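Local coordinates for LAS seventeen-binding protein 3 (Saccharomyces cerevisiae, PDB 1OOT), which interacts with LAS17 and probably binds actin filaments and phosphatidylinositol, the part described here being its C-terminal SH3 domain, at residues L20-G25 / N55-V60. Sequence-based numbering, arbitrary orientation.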
loop_
_atom_site.group_PDB
_atom_site.type_symbol
_atom_site.label_atom_id
_atom_site.label_comp_id
_atom_site.label_asym_id
_atom_site.label_seq_id
_atom_site.Cartn_x
_atom_site.Cartn_y
_atom_site.Cartn_z
ATOM N N LEU A 20 4.764 0.602 -5.037
ATOM C CA LEU A 20 5.205 -0.149 -3.867
ATOM C C LEU A 20 4.677 -1.586 -3.994
ATOM O O LEU A 20 3.489 -1.802 -3.817
ATOM C CB LEU A 20 4.594 0.440 -2.623
ATOM C CG LEU A 20 4.928 -0.343 -1.373
ATOM C CD1 LEU A 20 6.397 -0.243 -1.066
ATOM C CD2 LEU A 20 4.050 0.087 -0.170
ATOM N N PRO A 21 5.525 -2.583 -4.302
ATOM C CA PRO A 21 5.079 -3.975 -4.299
ATOM C C PRO A 21 4.887 -4.494 -2.858
ATOM O O PRO A 21 5.514 -3.985 -1.920
ATOM C CB PRO A 21 6.238 -4.741 -4.952
ATOM C CG PRO A 21 7.403 -3.871 -4.838
ATOM C CD PRO A 21 6.973 -2.473 -4.565
ATOM N N PHE A 22 3.980 -5.454 -2.712
ATOM C CA PHE A 22 3.813 -6.147 -1.463
ATOM C C PHE A 22 3.066 -7.460 -1.686
ATOM O O PHE A 22 2.456 -7.710 -2.715
ATOM C CB PHE A 22 3.090 -5.238 -0.429
ATOM C CG PHE A 22 1.825 -4.622 -0.874
ATOM C CD1 PHE A 22 0.690 -5.349 -1.007
ATOM C CD2 PHE A 22 1.814 -3.294 -1.271
ATOM C CE1 PHE A 22 -0.499 -4.754 -1.407
ATOM C CE2 PHE A 22 0.608 -2.684 -1.607
ATOM C CZ PHE A 22 -0.525 -3.442 -1.714
ATOM N N ARG A 23 3.086 -8.298 -0.649
ATOM C CA ARG A 23 2.398 -9.558 -0.693
ATOM C C ARG A 23 1.229 -9.521 0.242
ATOM O O ARG A 23 1.250 -8.824 1.264
ATOM C CB ARG A 23 3.341 -10.693 -0.283
ATOM C CG ARG A 23 4.441 -10.913 -1.284
ATOM C CD ARG A 23 3.965 -11.405 -2.710
ATOM N NE ARG A 23 3.246 -12.689 -2.584
ATOM C CZ ARG A 23 2.795 -13.421 -3.593
ATOM N NH1 ARG A 23 2.933 -13.001 -4.857
ATOM N NH2 ARG A 23 2.182 -14.582 -3.332
ATOM N N LYS A 24 0.227 -10.310 -0.086
ATOM C CA LYS A 24 -0.911 -10.503 0.765
ATOM C C LYS A 24 -0.425 -10.802 2.168
ATOM O O LYS A 24 0.418 -11.645 2.379
ATOM C CB LYS A 24 -1.771 -11.664 0.246
ATOM C CG LYS A 24 -2.934 -12.051 1.135
ATOM C CD LYS A 24 -3.819 -13.129 0.475
ATOM C CE LYS A 24 -4.796 -13.618 1.557
ATOM N NZ LYS A 24 -5.526 -14.841 1.263
ATOM N N GLY A 25 -1.021 -10.101 3.115
ATOM C CA GLY A 25 -0.684 -10.244 4.524
ATOM C C GLY A 25 0.339 -9.257 5.051
ATOM O O GLY A 25 0.471 -9.079 6.282
ATOM N N ASN A 55 -7.373 0.077 -2.437
ATOM C CA ASN A 55 -8.417 -0.922 -2.206
ATOM C C ASN A 55 -7.844 -2.267 -1.820
ATOM O O ASN A 55 -8.542 -3.091 -1.221
ATOM C CB ASN A 55 -9.352 -1.044 -3.418
ATOM C CG ASN A 55 -8.594 -1.223 -4.702
ATOM O OD1 ASN A 55 -7.884 -0.302 -5.153
ATOM N ND2 ASN A 55 -8.740 -2.397 -5.320
ATOM N N TYR A 56 -6.570 -2.497 -2.164
ATOM C CA TYR A 56 -5.911 -3.752 -1.826
ATOM C C TYR A 56 -5.583 -3.942 -0.348
ATOM O O TYR A 56 -5.093 -5.008 0.018
ATOM C CB TYR A 56 -4.639 -3.920 -2.601
ATOM C CG TYR A 56 -4.677 -4.218 -4.074
ATOM C CD1 TYR A 56 -5.699 -3.847 -4.853
ATOM C CD2 TYR A 56 -3.696 -5.009 -4.633
ATOM C CE1 TYR A 56 -5.706 -4.119 -6.233
ATOM C CE2 TYR A 56 -3.689 -5.298 -5.978
ATOM C CZ TYR A 56 -4.660 -4.779 -6.779
ATOM O OH TYR A 56 -4.731 -5.062 -8.134
ATOM N N VAL A 57 -5.773 -2.903 0.462
ATOM C CA VAL A 57 -5.416 -2.973 1.885
ATOM C C VAL A 57 -6.576 -2.647 2.796
ATOM O O VAL A 57 -7.580 -2.048 2.341
ATOM C CB VAL A 57 -4.224 -2.046 2.220
ATOM C CG1 VAL A 57 -3.058 -2.302 1.270
ATOM C CG2 VAL A 57 -4.629 -0.548 2.245
ATOM N N GLU A 58 -6.473 -3.127 4.045
ATOM C CA GLU A 58 -7.485 -2.885 5.061
ATOM C C GLU A 58 -6.790 -2.158 6.219
ATOM O O GLU A 58 -5.838 -2.647 6.767
ATOM C CB GLU A 58 -8.087 -4.176 5.533
ATOM C CG GLU A 58 -9.151 -3.939 6.625
ATOM C CD GLU A 58 -9.797 -5.220 7.106
ATOM O OE1 GLU A 58 -10.152 -6.074 6.272
ATOM O OE2 GLU A 58 -9.989 -5.372 8.332
ATOM N N LEU A 59 -7.255 -0.974 6.548
ATOM C CA LEU A 59 -6.670 -0.201 7.640
ATOM C C LEU A 59 -6.849 -0.947 8.944
ATOM O O LEU A 59 -7.895 -1.538 9.188
ATOM C CB LEU A 59 -7.305 1.184 7.757
ATOM C CG LEU A 59 -6.848 2.132 6.657
ATOM C CD1 LEU A 59 -7.888 3.270 6.599
ATOM C CD2 LEU A 59 -5.569 2.703 6.921
ATOM N N VAL A 60 -5.770 -0.930 9.729
ATOM C CA VAL A 60 -5.785 -1.538 11.048
ATOM C C VAL A 60 -6.360 -0.503 12.011
ATOM O O VAL A 60 -6.034 0.696 11.933
ATOM C CB VAL A 60 -4.401 -1.912 11.465
ATOM C CG1 VAL A 60 -4.428 -2.473 12.911
ATOM C CG2 VAL A 60 -3.836 -2.910 10.521
ATOM O OXT VAL A 60 -7.153 -0.897 12.867
#
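F22 meets V57 and Y56 through the far end of its ring, and the three form an example of how one aromatic side chain can join a loop to a 3-10 turn and strand far along the chain, with no hydrogen bond across the two segments. CZ of F22 does the touching on both counts. CZ of F22 lies 4.1 Å from CG1 of V57, which approaches the ring obliquely. CB of Y56 sits at the ring edge, near its plane, 4.2 Å from CZ of F22. The F22 side chain reaches across because its CG is tucked between the backbone N and the carbonyl carbon (chi1 52°), on an extended backbone. V57 crosses it at about a right angle; with CG1 set beside its own backbone N (chi1 -52°), that methyl is the branch offered to the phenyl tip. Y56 contributes the root of its side chain, and its phenol ring leads off from there. Beyond the two segments, the F22 ring meets that of F52 with the planes about 80° apart, and both F22 and V57 touch I28, so F22 and V57 belong to the apolar core, with Y56 at its margin. Backbone hydrogen bonds join F22 to F12 and Y56 to L9. Here the RT loop, between strands 5-8 and 27-30, packs against the short 3-10 turn and final strand 57-59, characteristic of the small SH3 beta-barrel.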